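Local coordinates for antifreeze protein (Marinomonas primoryensis, PDB 5JUH) that forms the C-terminal RTX domain of a giant calcium-binding adhesin that attaches its Antarctic bacterium to diatoms and ice, and probably serves type I secretion, at residues D74-G79 against S94-L99. Numbering follows the deposited sequence. Where two conformers were deposited one is given.
Sequences DDVLFG and SDIFIL. With CA (calcium ion), chain H; CA (calcium ion), chain D; CA (calcium ion), chain G.
Asp95 OD1 is gripped from two directions: it ligates a calcium ion at 2.4 Å and, through its anti lone pair, accepts a hydrogen bond from the backbone N of Asp75 at 2.9 Å. Asp75 brings OD2 to the same ion, also at 2.4 Å. The two carboxylates lie side by side, their planes only 6° apart, and the metal probably offsets the repulsion between Asp75 OD2 and Asp95 OD1. Asp95 OD2 lies farther from this calcium, at 2.8 Å, and also binds a second one, bridging the pair; carbonyls of Gly71, Gly73 and Gly90 help complete the first site. Such ions between successive turns, with short parallel strands stacked alongside, mark the RTX beta-roll, here strands 76-78 and 96-98. Their backbones are joined by Ile96 N to Asp75 O, Leu77 N to Ile96 O and Ile98 N to Leu77 O, the last two nearly straight on to the carbonyl. On the face carrying Val76 and Ile98, Val76 CG1, set anti to the backbone N (chi1 176°), meets Ile98 CD1 at 3.6 Å. Phe78 turns its ring edge to Ile98 O, with CD1 3.3 Å away. Ahead of the strands, Ser94 N donates almost linearly (178°) to Asp74 OD1 at 2.8 Å.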
# COMPACT_ATOMS: atom_id res chain seq x y z
N ASP A 74 8.66 -13.95 3.86
CA ASP A 74 7.52 -13.03 3.98
C ASP A 74 7.72 -12.09 5.15
O ASP A 74 7.62 -12.57 6.31
CB ASP A 74 6.16 -13.79 4.14
CG ASP A 74 5.96 -14.88 2.99
OD1 ASP A 74 6.35 -14.65 1.87
OD2 ASP A 74 5.47 -15.97 3.32
N ASP A 75 8.13 -10.87 4.86
CA ASP A 75 8.58 -9.92 5.87
C ASP A 75 7.56 -8.82 6.13
O ASP A 75 6.54 -8.68 5.40
CB ASP A 75 9.85 -9.22 5.36
CG ASP A 75 10.96 -10.22 4.95
OD1 ASP A 75 11.28 -11.10 5.73
OD2 ASP A 75 11.45 -10.13 3.80
N VAL A 76 7.81 -8.08 7.22
CA VAL A 76 6.96 -6.92 7.50
C VAL A 76 8.02 -5.81 7.69
O VAL A 76 8.87 -5.83 8.55
CB VAL A 76 6.12 -7.11 8.80
CG1 VAL A 76 5.35 -5.88 9.09
CG2 VAL A 76 5.23 -8.36 8.69
N LEU A 77 7.93 -4.78 6.85
CA LEU A 77 8.93 -3.71 6.75
C LEU A 77 8.24 -2.38 7.15
O LEU A 77 7.12 -2.07 6.74
CB LEU A 77 9.45 -3.64 5.37
CG LEU A 77 10.73 -4.42 5.05
CD1 LEU A 77 11.20 -5.53 5.89
CD2 LEU A 77 10.78 -4.77 3.57
N PHE A 78 8.95 -1.59 7.94
CA PHE A 78 8.40 -0.34 8.44
C PHE A 78 9.52 0.63 8.75
O PHE A 78 10.43 0.30 9.49
CB PHE A 78 7.60 -0.62 9.74
CG PHE A 78 7.00 0.58 10.37
CD1 PHE A 78 6.26 1.52 9.65
CD2 PHE A 78 7.09 0.75 11.76
CE1 PHE A 78 5.62 2.59 10.31
CE2 PHE A 78 6.44 1.81 12.41
CZ PHE A 78 5.73 2.73 11.69
N GLY A 79 9.40 1.83 8.21
CA GLY A 79 10.51 2.84 8.43
C GLY A 79 10.32 3.68 9.71
O GLY A 79 11.12 4.54 9.98
N SER A 94 6.35 -12.51 0.03
CA SER A 94 5.21 -11.63 -0.03
C SER A 94 5.34 -10.72 1.21
O SER A 94 5.19 -11.21 2.35
CB SER A 94 3.93 -12.41 0.11
OG SER A 94 3.73 -13.19 -1.09
N ASP A 95 5.72 -9.48 1.00
CA ASP A 95 6.14 -8.58 2.08
C ASP A 95 5.06 -7.57 2.31
O ASP A 95 4.46 -7.02 1.36
CB ASP A 95 7.47 -7.92 1.67
CG ASP A 95 8.53 -8.94 1.40
OD1 ASP A 95 8.83 -9.74 2.30
OD2 ASP A 95 8.98 -9.03 0.27
N ILE A 96 4.89 -7.20 3.58
CA ILE A 96 3.97 -6.11 3.93
C ILE A 96 4.84 -4.87 4.20
O ILE A 96 5.77 -4.90 5.00
CB ILE A 96 3.17 -6.43 5.21
CG1 ILE A 96 2.27 -7.63 4.95
CG2 ILE A 96 2.42 -5.21 5.70
CD1 ILE A 96 1.69 -8.25 6.19
N PHE A 97 4.52 -3.80 3.52
CA PHE A 97 5.13 -2.52 3.78
C PHE A 97 4.17 -1.67 4.56
O PHE A 97 3.08 -1.36 4.10
CB PHE A 97 5.52 -1.78 2.45
CG PHE A 97 6.45 -2.61 1.58
CD1 PHE A 97 7.81 -2.49 1.69
CD2 PHE A 97 5.97 -3.48 0.59
CE1 PHE A 97 8.68 -3.23 0.91
CE2 PHE A 97 6.83 -4.24 -0.18
CZ PHE A 97 8.16 -4.07 -0.06
N ILE A 98 4.55 -1.37 5.81
CA ILE A 98 3.72 -0.47 6.63
C ILE A 98 4.07 0.95 6.41
O ILE A 98 5.25 1.28 6.49
CB ILE A 98 3.89 -0.84 8.15
CG1 ILE A 98 3.55 -2.31 8.42
CG2 ILE A 98 3.00 0.06 8.99
CD1 ILE A 98 3.83 -2.76 9.87
N LEU A 99 3.11 1.78 6.08
CA LEU A 99 3.40 3.16 5.72
C LEU A 99 2.74 4.10 6.76
O LEU A 99 1.64 3.93 7.18
CB LEU A 99 2.82 3.48 4.31
CG LEU A 99 3.63 2.68 3.26
CD1 LEU A 99 2.93 2.94 1.95
CD2 LEU A 99 5.04 3.18 3.11
CA CA H . 10.87 -10.68 1.58
CA CA D . 12.90 5.87 9.42
CA CA G . 8.51 -9.23 -1.96
O HOH W 1 4.29 -10.77 4.86
O HOH W 2 7.52 2.74 6.40
O HOH W 3 14.12 3.99 10.17
O HOH W 4 14.75 7.33 9.20
O HOH W 5 13.08 6.57 11.63
O HOH W 6 8.27 -9.80 -4.26
O HOH W 7 9.11 -6.98 -2.43